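Local coordinates for putative GGDEF domain protein (PDB 7E6G) that probably catalyses the condensation of two GTP molecules into cyclic di-GMP, with release of diphosphate, using magnesium as cofactor, at residues Q145-T149 / W150-S154; A246-D249 / A250-G254; L97-A100 / S101-P105; G108-N111 / R112-L116. One frame throughout, in Å; residues are numbered along the deposited sequence.

Overall arrangement
Along the chain the order is contact 3, contact 4, contact 1, contact 2. Contacts 3 and 4 are neighbours, with centres 8 Å apart: the end of the long helix 27-102 and the start of helix 112-128 are tied by probable hydrogen bonds, Asp104 N to Leu109 O (2.8 Å) and Ile102 O to Asn111 N (2.9 Å). Contacts 1 and 2 have centres 24 Å apart and nearest atoms about 11 Å apart, yet both reach the same GTP analogue, contact 1 at its guanine and contact 2 at its phosphate end. The first pair therefore joins the helical stalk to the GGDEF domain, and the second pair belongs to the nucleotide pocket of that domain.

Contact 1. Residues Q145-T149 / W150-S154; sequences QVNDT and WGHDS. With G2P (phosphomethylphosphonic acid guanylate ester), chain H.
Trp150 N donates to Val146 O over 2.9 Å and Gly151 N to Asn147 O over 2.9 Å, closing helix 143-150 before Gly151, with positive phi (93°), serves as N-cap residue of helix 152-168. This turn sets Asn147 against His152. CB of Asn147 lies 3.9 Å from the centroid of the His152 ring, over its face in a CH-pi contact, and the amide and imidazole planes stack 12° apart. Because CG of Asn147 sits beside its backbone N (chi1 -71°), the amide end meets the guanine of the GTP analogue: OD1 accepts a nearly straight bond from guanine N2 (2.9 Å), while ND2 gives a weak one to N3 (3.1 Å). The carbonyl O of His152 receives a second, weak bond from N2 (3.1 Å), so two acceptors hold the exocyclic amine, consistent with recognition of guanine. Thr149 CG2 stands over the six-membered ring of Trp150, 3.6 Å from its centroid. Trp150 NE1 is hydrogen-bonded to Glu217 OE1; the indole and Val146 rest on Leu219 of strand 217-219, and Trp150 with Ser154 meets Val214 of strand 212-214, so the two helices pack on this small antiparallel sheet.

Contact 2. Residues A246-D249 / A250-G254; sequences ALLD and AKRSG. With G2P (phosphomethylphosphonic acid guanylate ester), chain H.
NZ of Lys251, a residue that packs along Leu247, is gripped by several acceptors: a salt bridge to Asp141, a hydrogen bond to the magnesium ligand Asp139 and a weak one to the carbonyl of Val140. The lysine chain first runs side by side with Leu247, its CD 3.8 Å from Leu247 CD2, and bends at chi2 (102°) and again at chi4, which brings the amine beside the terminal phosphate of the GTP analogue; CE is modelled too close to that phosphate, so the exact separation there is doubtful. The helix runs on through Lys251 N to Leu247 O and Arg252 N to Leu248 O, both 2.9 Å. Over one face of the Arg252 guanidinium lies Leu248 CD1, 3.5 Å from NH1 and displaced toward the rim of the group. The arginine is extended from CG to NE, and NE makes a weak hydrogen bond to Thr216 of the second subunit, where Leu248 also packs. At the helix end, Ser253 N donates to Asp249 O (3.0 Å), and Ser253 OG turns back to Ala250 O (3.2 Å). Asp249 OD1 stays 4.6 Å from Arg252 NH1, so no salt bridge forms. One turn thus sends an arginine toward the subunit boundary and a lysine into the pocket, where an amine among two aspartates and the phosphate end is consistent with a role in holding the nucleotide's charged tail.

Contact 3. Residues L97-A100 / S101-P105; sequences LKEA and SIRDP
The aliphatic part of Arg103 passes across the side chain of Glu99: CB meets the carbonyl O of Glu99, and CG and CD both meet its carboxylate. CB lies 3.5 Å from Glu99 O; CG comes within 3.5 Å of Glu99 OE1; CD approaches the same OE1 at 3.3 Å. Beyond CD the chain, bent at chi2 and chi3, departs: NE is 4.7 Å from Glu99 OE1 and donates instead to the carbonyl of Gly108, and the guanidinium at the tip leads away from Glu99, with no contact between the charged groups. The carboxylate reaches the arginine's aliphatic part because Glu99 bends at chi2 (81°), and its plane is tilted 38° from that of the guanidinium. In the backbone, Arg103 N donates to Glu99 O over 3.1 Å, although Arg103 has already left helical backbone angles. One residue earlier, Ile102 N bonds Lys98 O (3.0 Å), a carbonyl that also takes weak bonds from the N and OG of Ser101. Alongside, Ile102 CG2 touches Lys98 CE at 3.9 Å. In the assembly, Leu97 and Lys98 pack on Leu97 of the second subunit, consistent with a helical stalk that pairs two copies just ahead of this turn. Chemically, Glu99 meets Arg103 through methylene groups and not through a salt bridge; the opposite charges probably attract only at a distance, while the arginine's NE is committed to the loop that follows the helix.

Contact 4. Residues G108-N111 / R112-L116; sequences GLPN and RRMLL
Pro110 and Leu115 make the close-packed side of this helix start: CB of Pro110 lies 3.5 Å from Leu115 CD1 and 3.8 Å from Met114 CE, the methionine bent at chi2 and chi3. Asn111 is the N-cap. With CG between its backbone N and carbonyl carbon (chi1 79°), the amide doubles over the first turn, and OD1 accepts from Met114 N at 3.3 Å, with an N-H...O angle of 159° and the donor nearly in line with the C=O. Leu115 N adds a weak bond to Asn111 O (3.3 Å), and Asn111 ND2 donates to Ser101 O, back toward the end of helix 27-102. By contrast, Arg112 and Arg113 touch 108-111 mainly near their roots, and their guanidinium ends are held elsewhere. Arg112 makes a cation-pi contact with Trp179, bonds its carbonyl through NE and forms a salt bridge to Glu161 of the second subunit; Arg113 gives weak bonds, NH1 to Ser101 O and NH2 to Gly108 O of the second subunit. Met114 rests on Leu175 and Leu115 on Leu185, seating the start of helix 112-128 beside edge strand 175-178 of the five-stranded sheet and its neighbour 183-188.

Contact 1. Residues Q145-T149 / W150-S154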
loop_
_atom_site.group_PDB
_atom_site.type_symbol
_atom_site.label_atom_id
_atom_site.label_comp_id
_atom_site.label_asym_id
_atom_site.label_seq_id
_atom_site.Cartn_x
_atom_site.Cartn_y
_atom_site.Cartn_z
ATOM N N GLN A 145 53.376 -31.185 -2.047
ATOM C CA GLN A 145 53.396 -32.494 -2.695
ATOM C C GLN A 145 52.081 -32.772 -3.409
ATOM O O GLN A 145 52.073 -33.332 -4.515
ATOM C CB GLN A 145 53.683 -33.603 -1.688
ATOM C CG GLN A 145 55.145 -33.951 -1.569
ATOM C CD GLN A 145 55.616 -34.966 -2.602
ATOM O OE1 GLN A 145 55.188 -34.960 -3.778
ATOM N NE2 GLN A 145 56.506 -35.861 -2.159
ATOM N N VAL A 146 50.959 -32.396 -2.793
ATOM C CA VAL A 146 49.685 -32.556 -3.473
ATOM C C VAL A 146 49.719 -31.812 -4.795
ATOM O O VAL A 146 49.418 -32.371 -5.857
ATOM C CB VAL A 146 48.525 -32.077 -2.584
ATOM C CG1 VAL A 146 47.219 -32.221 -3.320
ATOM C CG2 VAL A 146 48.482 -32.858 -1.286
ATOM N N ASN A 147 50.138 -30.549 -4.758
ATOM C CA ASN A 147 50.081 -29.753 -5.979
ATOM C C ASN A 147 51.071 -30.255 -7.019
ATOM O O ASN A 147 50.776 -30.254 -8.220
ATOM C CB ASN A 147 50.328 -28.291 -5.651
ATOM C CG ASN A 147 49.166 -27.666 -4.907
ATOM O OD1 ASN A 147 48.005 -27.804 -5.291
ATOM N ND2 ASN A 147 49.475 -26.985 -3.827
ATOM N N ASP A 148 52.232 -30.723 -6.580
ATOM C CA ASP A 148 53.275 -31.124 -7.508
ATOM C C ASP A 148 52.974 -32.469 -8.143
ATOM O O ASP A 148 53.295 -32.677 -9.320
ATOM C CB ASP A 148 54.630 -31.152 -6.796
ATOM C CG ASP A 148 55.129 -29.745 -6.421
ATOM O OD1 ASP A 148 54.646 -28.744 -7.011
ATOM O OD2 ASP A 148 56.011 -29.629 -5.539
ATOM N N THR A 149 52.340 -33.377 -7.409
ATOM C CA THR A 149 52.021 -34.687 -7.953
ATOM C C THR A 149 50.718 -34.697 -8.748
ATOM O O THR A 149 50.626 -35.371 -9.781
ATOM C CB THR A 149 51.944 -35.710 -6.819
ATOM O OG1 THR A 149 53.187 -35.729 -6.112
ATOM C CG2 THR A 149 51.654 -37.080 -7.360
ATOM N N TRP A 150 49.689 -33.980 -8.305
ATOM C CA TRP A 150 48.392 -34.103 -8.952
ATOM C C TRP A 150 47.878 -32.801 -9.550
ATOM O O TRP A 150 46.778 -32.790 -10.114
ATOM C CB TRP A 150 47.366 -34.664 -7.957
ATOM C CG TRP A 150 47.639 -36.091 -7.560
ATOM C CD1 TRP A 150 47.425 -37.210 -8.315
ATOM C CD2 TRP A 150 48.192 -36.547 -6.319
ATOM N NE1 TRP A 150 47.804 -38.332 -7.620
ATOM C CE2 TRP A 150 48.276 -37.950 -6.389
ATOM C CE3 TRP A 150 48.627 -35.903 -5.155
ATOM C CZ2 TRP A 150 48.781 -38.720 -5.340
ATOM C CZ3 TRP A 150 49.115 -36.669 -4.110
ATOM C CH2 TRP A 150 49.183 -38.064 -4.210
ATOM N N GLY A 151 48.631 -31.715 -9.451
ATOM C CA GLY A 151 48.189 -30.452 -9.999
ATOM C C GLY A 151 47.456 -29.583 -8.988
ATOM O O GLY A 151 46.960 -30.043 -7.962
ATOM N N HIS A 152 47.385 -28.293 -9.311
ATOM C CA HIS A 152 46.755 -27.347 -8.405
ATOM C C HIS A 152 45.239 -27.533 -8.359
ATOM O O HIS A 152 44.617 -27.238 -7.336
ATOM C CB HIS A 152 47.159 -25.923 -8.801
ATOM C CG HIS A 152 48.575 -25.582 -8.424
ATOM N ND1 HIS A 152 48.907 -24.960 -7.237
ATOM C CD2 HIS A 152 49.750 -25.810 -9.062
ATOM C CE1 HIS A 152 50.219 -24.810 -7.166
ATOM N NE2 HIS A 152 50.754 -25.321 -8.260
ATOM N N ASP A 153 44.628 -28.044 -9.434
ATOM C CA ASP A 153 43.194 -28.324 -9.400
ATOM C C ASP A 153 42.885 -29.444 -8.402
ATOM O O ASP A 153 41.871 -29.399 -7.685
ATOM C CB ASP A 153 42.707 -28.665 -10.813
ATOM C CG ASP A 153 42.506 -27.415 -11.698
ATOM O OD1 ASP A 153 41.561 -26.630 -11.456
ATOM O OD2 ASP A 153 43.294 -27.201 -12.645
ATOM N N SER A 154 43.785 -30.426 -8.306
ATOM C CA SER A 154 43.646 -31.481 -7.312
ATOM C C SER A 154 43.793 -30.935 -5.897
ATOM O O SER A 154 42.988 -31.258 -5.013
ATOM C CB SER A 154 44.678 -32.571 -7.570
ATOM O OG SER A 154 44.440 -33.189 -8.821
HETATM P PG G2P H . 54.418 -27.629 5.340
HETATM O O1G G2P H . 53.603 -27.050 6.184
HETATM O O2G G2P H . 54.311 -28.925 5.349
HETATM O O3G G2P H . 55.675 -27.188 5.370
HETATM O O3B G2P H . 53.827 -27.082 4.040
HETATM P PB G2P H . 53.913 -27.236 2.479
HETATM O O1B G2P H . 52.682 -27.533 2.194
HETATM O O2B G2P H . 54.839 -28.076 2.027
HETATM C C3A G2P H . 54.339 -25.748 1.703
HETATM P PA G2P H . 53.700 -24.275 2.028
HETATM O O1A G2P H . 55.037 -23.937 2.199
HETATM O O2A G2P H . 52.890 -24.819 3.086
HETATM O "O5'" G2P H . 53.223 -24.415 0.630
HETATM C "C5'" G2P H . 51.866 -24.664 0.284
HETATM C "C4'" G2P H . 51.618 -24.527 -1.185
HETATM O "O4'" G2P H . 50.404 -24.026 -1.198
HETATM C "C3'" G2P H . 52.322 -23.388 -1.697
HETATM O "O3'" G2P H . 53.227 -23.854 -2.619
HETATM C "C2'" G2P H . 51.215 -22.620 -2.302
HETATM O "O2'" G2P H . 51.473 -22.057 -3.520
HETATM C "C1'" G2P H . 50.224 -23.625 -2.442
HETATM N N9 G2P H . 48.927 -23.080 -2.580
HETATM C C8 G2P H . 48.648 -21.948 -2.024
HETATM N N7 G2P H . 47.421 -21.614 -2.263
HETATM C C5 G2P H . 46.891 -22.524 -2.956
HETATM C C6 G2P H . 45.678 -22.661 -3.427
HETATM O O6 G2P H . 44.806 -21.866 -3.275
HETATM N N1 G2P H . 45.374 -23.785 -4.150
HETATM C C2 G2P H . 46.340 -24.695 -4.359
HETATM N N2 G2P H . 46.042 -25.697 -5.001
HETATM N N3 G2P H . 47.553 -24.500 -3.866
HETATM C C4 G2P H . 47.829 -23.443 -3.149
#

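Contact 2. Residues A246-D249 / A250-G254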
loop_
_atom_site.group_PDB
_atom_site.type_symbol
_atom_site.label_atom_id
_atom_site.label_comp_id
_atom_site.label_asym_id
_atom_site.label_seq_id
_atom_site.Cartn_x
_atom_site.Cartn_y
_atom_site.Cartn_z
ATOM N N ALA A 246 51.864 -21.061 18.112
ATOM C CA ALA A 246 51.587 -22.451 18.470
ATOM C C ALA A 246 51.630 -23.347 17.234
ATOM O O ALA A 246 52.246 -24.419 17.256
ATOM C CB ALA A 246 50.239 -22.562 19.179
ATOM N N LEU A 247 50.987 -22.909 16.144
ATOM C CA LEU A 247 51.135 -23.574 14.852
ATOM C C LEU A 247 52.599 -23.786 14.473
ATOM O O LEU A 247 52.971 -24.853 13.964
ATOM C CB LEU A 247 50.437 -22.760 13.767
ATOM C CG LEU A 247 49.930 -23.496 12.533
ATOM C CD1 LEU A 247 49.015 -22.588 11.760
ATOM C CD2 LEU A 247 51.062 -23.892 11.666
ATOM N N LEU A 248 53.436 -22.766 14.657
ATOM C CA LEU A 248 54.850 -22.933 14.325
ATOM C C LEU A 248 55.475 -24.049 15.154
ATOM O O LEU A 248 56.237 -24.872 14.631
ATOM C CB LEU A 248 55.601 -21.628 14.544
ATOM C CG LEU A 248 56.721 -21.234 13.595
ATOM C CD1 LEU A 248 57.766 -20.528 14.402
ATOM C CD2 LEU A 248 57.332 -22.406 12.854
ATOM N N ASP A 249 55.158 -24.096 16.451
ATOM C CA ASP A 249 55.700 -25.168 17.290
ATOM C C ASP A 249 55.194 -26.539 16.844
ATOM O O ASP A 249 55.954 -27.517 16.834
ATOM C CB ASP A 249 55.351 -24.925 18.754
ATOM C CG ASP A 249 56.040 -23.700 19.314
ATOM O OD1 ASP A 249 57.144 -23.347 18.810
ATOM O OD2 ASP A 249 55.456 -23.085 20.241
ATOM N N ALA A 250 53.909 -26.638 16.501
ATOM C CA ALA A 250 53.408 -27.870 15.911
ATOM C C ALA A 250 54.262 -28.261 14.715
ATOM O O ALA A 250 54.724 -29.403 14.605
ATOM C CB ALA A 250 51.943 -27.704 15.508
ATOM N N LYS A 251 54.531 -27.302 13.833
ATOM C CA LYS A 251 55.232 -27.626 12.597
ATOM C C LYS A 251 56.666 -28.055 12.859
ATOM O O LYS A 251 57.172 -28.972 12.206
ATOM C CB LYS A 251 55.198 -26.436 11.647
ATOM C CG LYS A 251 54.770 -26.832 10.249
ATOM C CD LYS A 251 53.320 -26.448 10.006
ATOM C CE LYS A 251 52.996 -26.321 8.532
ATOM N NZ LYS A 251 51.920 -27.159 8.056
ATOM N N ARG A 252 57.341 -27.396 13.803
ATOM C CA ARG A 252 58.726 -27.734 14.111
ATOM C C ARG A 252 58.837 -29.079 14.811
ATOM O O ARG A 252 59.875 -29.744 14.707
ATOM C CB ARG A 252 59.338 -26.643 14.975
ATOM C CG ARG A 252 59.550 -25.352 14.241
ATOM C CD ARG A 252 60.184 -24.336 15.164
ATOM N NE ARG A 252 60.819 -23.258 14.418
ATOM C CZ ARG A 252 60.983 -22.027 14.890
ATOM N NH1 ARG A 252 60.555 -21.728 16.114
ATOM N NH2 ARG A 252 61.581 -21.099 14.143
ATOM N N SER A 253 57.782 -29.502 15.511
ATOM C CA SER A 253 57.794 -30.717 16.314
ATOM C C SER A 253 57.307 -31.945 15.555
ATOM O O SER A 253 57.042 -32.973 16.177
ATOM C CB SER A 253 56.954 -30.511 17.581
ATOM O OG SER A 253 55.580 -30.782 17.362
ATOM N N GLY A 254 57.153 -31.860 14.235
ATOM C CA GLY A 254 56.917 -33.061 13.457
ATOM C C GLY A 254 55.622 -33.258 12.682
ATOM O O GLY A 254 55.457 -34.309 12.054
HETATM P PG G2P H . 54.418 -27.629 5.340
HETATM O O1G G2P H . 53.603 -27.050 6.184
HETATM O O2G G2P H . 54.311 -28.925 5.349
HETATM O O3G G2P H . 55.675 -27.188 5.370
HETATM O O3B G2P H . 53.827 -27.082 4.040
HETATM P PB G2P H . 53.913 -27.236 2.479
HETATM O O1B G2P H . 52.682 -27.533 2.194
HETATM O O2B G2P H . 54.839 -28.076 2.027
HETATM C C3A G2P H . 54.339 -25.748 1.703
HETATM P PA G2P H . 53.700 -24.275 2.028
HETATM O O1A G2P H . 55.037 -23.937 2.199
HETATM O O2A G2P H . 52.890 -24.819 3.086
HETATM O "O5'" G2P H . 53.223 -24.415 0.630
HETATM C "C5'" G2P H . 51.866 -24.664 0.284
HETATM C "C4'" G2P H . 51.618 -24.527 -1.185
HETATM O "O4'" G2P H . 50.404 -24.026 -1.198
HETATM C "C3'" G2P H . 52.322 -23.388 -1.697
HETATM O "O3'" G2P H . 53.227 -23.854 -2.619
HETATM C "C2'" G2P H . 51.215 -22.620 -2.302
HETATM O "O2'" G2P H . 51.473 -22.057 -3.520
HETATM C "C1'" G2P H . 50.224 -23.625 -2.442
HETATM N N9 G2P H . 48.927 -23.080 -2.580
HETATM C C8 G2P H . 48.648 -21.948 -2.024
HETATM N N7 G2P H . 47.421 -21.614 -2.263
HETATM C C5 G2P H . 46.891 -22.524 -2.956
HETATM C C6 G2P H . 45.678 -22.661 -3.427
HETATM O O6 G2P H . 44.806 -21.866 -3.275
HETATM N N1 G2P H . 45.374 -23.785 -4.150
HETATM C C2 G2P H . 46.340 -24.695 -4.359
HETATM N N2 G2P H . 46.042 -25.697 -5.001
HETATM N N3 G2P H . 47.553 -24.500 -3.866
HETATM C C4 G2P H . 47.829 -23.443 -3.149
#

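Contact 3. Residues L97-A100 / S101-P105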
loop_
_atom_site.group_PDB
_atom_site.type_symbol
_atom_site.label_atom_id
_atom_site.label_comp_id
_atom_site.label_asym_id
_atom_site.label_seq_id
_atom_site.Cartn_x
_atom_site.Cartn_y
_atom_site.Cartn_z
ATOM N N LEU A 97 27.087 -8.426 -3.438
ATOM C CA LEU A 97 28.243 -7.656 -2.978
ATOM C C LEU A 97 28.778 -8.195 -1.657
ATOM O O LEU A 97 29.995 -8.335 -1.476
ATOM C CB LEU A 97 27.900 -6.170 -2.837
ATOM C CG LEU A 97 27.739 -5.323 -4.106
ATOM C CD1 LEU A 97 26.920 -4.052 -3.813
ATOM C CD2 LEU A 97 29.068 -4.976 -4.687
ATOM N N LYS A 98 27.872 -8.466 -0.709
ATOM C CA LYS A 98 28.250 -9.032 0.584
ATOM C C LYS A 98 28.946 -10.374 0.404
ATOM O O LYS A 98 30.023 -10.614 0.965
ATOM C CB LYS A 98 27.001 -9.189 1.454
ATOM C CG LYS A 98 27.270 -9.620 2.896
ATOM C CD LYS A 98 27.367 -8.422 3.847
ATOM C CE LYS A 98 28.608 -8.502 4.756
ATOM N NZ LYS A 98 28.518 -7.814 6.088
ATOM N N GLU A 99 28.329 -11.261 -0.372
ATOM C CA GLU A 99 28.942 -12.529 -0.733
ATOM C C GLU A 99 30.368 -12.332 -1.246
ATOM O O GLU A 99 31.300 -13.012 -0.801
ATOM C CB GLU A 99 28.057 -13.231 -1.773
ATOM C CG GLU A 99 28.577 -14.562 -2.280
ATOM C CD GLU A 99 28.275 -15.704 -1.326
ATOM O OE1 GLU A 99 27.793 -15.429 -0.199
ATOM O OE2 GLU A 99 28.537 -16.877 -1.694
ATOM N N ALA A 100 30.567 -11.382 -2.161
ATOM C CA ALA A 100 31.904 -11.158 -2.698
ATOM C C ALA A 100 32.855 -10.602 -1.650
ATOM O O ALA A 100 34.067 -10.832 -1.725
ATOM C CB ALA A 100 31.850 -10.219 -3.899
ATOM N N SER A 101 32.362 -9.871 -0.676
ATOM C CA SER A 101 33.335 -9.315 0.247
ATOM C C SER A 101 33.695 -10.259 1.400
ATOM O O SER A 101 34.803 -10.156 1.937
ATOM C CB SER A 101 32.851 -7.955 0.758
ATOM O OG SER A 101 32.168 -8.059 1.986
ATOM N N ILE A 102 32.843 -11.209 1.776
ATOM C CA ILE A 102 33.085 -11.973 3.000
ATOM C C ILE A 102 33.204 -13.471 2.784
ATOM O O ILE A 102 33.561 -14.182 3.736
ATOM C CB ILE A 102 32.015 -11.692 4.082
ATOM C CG1 ILE A 102 30.622 -12.071 3.566
ATOM C CG2 ILE A 102 32.090 -10.251 4.550
ATOM C CD1 ILE A 102 29.789 -12.783 4.545
ATOM N N ARG A 103 32.915 -13.994 1.600
ATOM C CA ARG A 103 33.001 -15.432 1.375
ATOM C C ARG A 103 34.114 -15.753 0.392
ATOM O O ARG A 103 34.358 -15.005 -0.560
ATOM C CB ARG A 103 31.673 -16.028 0.894
ATOM C CG ARG A 103 30.541 -15.885 1.920
ATOM C CD ARG A 103 29.622 -17.107 1.972
ATOM N NE ARG A 103 29.821 -17.930 3.177
ATOM C CZ ARG A 103 29.088 -17.823 4.288
ATOM N NH1 ARG A 103 28.120 -16.914 4.350
ATOM N NH2 ARG A 103 29.324 -18.612 5.337
ATOM N N ASP A 104 34.814 -16.849 0.672
ATOM C CA ASP A 104 35.946 -17.277 -0.128
ATOM C C ASP A 104 35.457 -18.024 -1.361
ATOM O O ASP A 104 34.729 -19.015 -1.222
ATOM C CB ASP A 104 36.862 -18.171 0.701
ATOM C CG ASP A 104 37.899 -18.894 -0.143
ATOM O OD1 ASP A 104 38.791 -18.216 -0.713
ATOM O OD2 ASP A 104 37.816 -20.143 -0.237
ATOM N N PRO A 105 35.839 -17.604 -2.568
ATOM C CA PRO A 105 35.283 -18.245 -3.784
ATOM C C PRO A 105 35.479 -19.753 -3.867
ATOM O O PRO A 105 34.525 -20.476 -4.180
ATOM C CB PRO A 105 36.016 -17.511 -4.911
ATOM C CG PRO A 105 36.302 -16.136 -4.322
ATOM C CD PRO A 105 36.594 -16.371 -2.864
#

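Contact 4. Residues G108-N111 / R112-L116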
loop_
_atom_site.group_PDB
_atom_site.type_symbol
_atom_site.label_atom_id
_atom_site.label_comp_id
_atom_site.label_asym_id
_atom_site.label_seq_id
_atom_site.Cartn_x
_atom_site.Cartn_y
_atom_site.Cartn_z
ATOM N N GLY A 108 33.884 -21.642 -0.262
ATOM C CA GLY A 108 32.654 -21.173 0.336
ATOM C C GLY A 108 32.791 -20.689 1.761
ATOM O O GLY A 108 31.897 -19.984 2.248
ATOM N N LEU A 109 33.891 -21.018 2.438
ATOM C CA LEU A 109 34.100 -20.602 3.816
ATOM C C LEU A 109 34.123 -19.080 3.959
ATOM O O LEU A 109 34.357 -18.357 2.986
ATOM C CB LEU A 109 35.413 -21.165 4.323
ATOM C CG LEU A 109 35.383 -22.662 4.490
ATOM C CD1 LEU A 109 36.779 -23.085 4.900
ATOM C CD2 LEU A 109 34.365 -23.017 5.546
ATOM N N PRO A 110 34.088 -18.605 5.140
ATOM C CA PRO A 110 34.281 -17.248 5.407
ATOM C C PRO A 110 35.655 -16.837 5.139
ATOM O O PRO A 110 36.476 -17.520 5.408
ATOM C CB PRO A 110 34.118 -17.246 6.842
ATOM C CG PRO A 110 33.155 -18.187 7.114
ATOM C CD PRO A 110 33.222 -19.166 6.108
ATOM N N ASN A 111 35.886 -15.672 4.685
ATOM C CA ASN A 111 37.179 -15.183 4.429
ATOM C C ASN A 111 37.881 -14.422 5.468
ATOM O O ASN A 111 37.485 -14.454 6.449
ATOM C CB ASN A 111 37.194 -14.534 3.105
ATOM C CG ASN A 111 36.655 -13.230 3.072
ATOM O OD1 ASN A 111 36.322 -12.683 3.942
ATOM N ND2 ASN A 111 36.674 -12.740 2.031
ATOM N N ARG A 112 39.004 -13.863 5.194
ATOM C CA ARG A 112 39.748 -13.138 6.119
ATOM C C ARG A 112 39.096 -11.960 6.637
ATOM O O ARG A 112 39.217 -11.730 7.697
ATOM C CB ARG A 112 40.967 -12.734 5.530
ATOM C CG ARG A 112 42.149 -13.515 5.791
ATOM C CD ARG A 112 43.295 -12.617 5.850
ATOM N NE ARG A 112 44.406 -13.388 6.158
ATOM C CZ ARG A 112 45.358 -13.046 6.891
ATOM N NH1 ARG A 112 45.471 -11.930 7.292
ATOM N NH2 ARG A 112 46.233 -13.825 7.076
ATOM N N ARG A 113 38.385 -11.219 5.850
ATOM C CA ARG A 113 37.655 -10.122 6.250
ATOM C C ARG A 113 36.610 -10.498 7.159
ATOM O O ARG A 113 36.395 -9.790 7.927
ATOM C CB ARG A 113 37.122 -9.396 5.045
ATOM C CG ARG A 113 36.251 -8.225 5.320
ATOM C CD ARG A 113 35.799 -7.480 4.147
ATOM N NE ARG A 113 36.887 -6.711 3.632
ATOM C CZ ARG A 113 37.476 -6.847 2.450
ATOM N NH1 ARG A 113 37.126 -7.702 1.536
ATOM N NH2 ARG A 113 38.470 -6.149 2.216
ATOM N N MET A 114 35.916 -11.575 6.979
ATOM C CA MET A 114 34.925 -11.997 7.849
ATOM C C MET A 114 35.364 -12.350 9.196
ATOM O O MET A 114 34.701 -12.196 10.096
ATOM C CB MET A 114 34.159 -13.056 7.274
ATOM C CG MET A 114 32.796 -12.731 7.492
ATOM S SD MET A 114 31.831 -14.112 7.685
ATOM C CE MET A 114 32.353 -14.818 9.136
ATOM N N LEU A 115 36.467 -12.971 9.249
ATOM C CA LEU A 115 37.087 -13.387 10.375
ATOM C C LEU A 115 37.594 -12.394 11.203
ATOM O O LEU A 115 37.510 -12.493 12.272
ATOM C CB LEU A 115 38.104 -14.384 9.991
ATOM C CG LEU A 115 37.331 -15.592 10.233
ATOM C CD1 LEU A 115 36.611 -16.220 9.121
ATOM C CD2 LEU A 115 37.990 -16.533 11.051
ATOM N N LEU A 116 38.177 -11.427 10.654
ATOM C CA LEU A 116 38.666 -10.313 11.291
ATOM C C LEU A 116 37.597 -9.483 11.858
ATOM O O LEU A 116 37.829 -8.786 12.705
ATOM C CB LEU A 116 39.439 -9.534 10.351
ATOM C CG LEU A 116 40.718 -10.135 10.059
ATOM C CD1 LEU A 116 41.536 -9.389 9.145
ATOM C CD2 LEU A 116 41.486 -10.360 11.249
#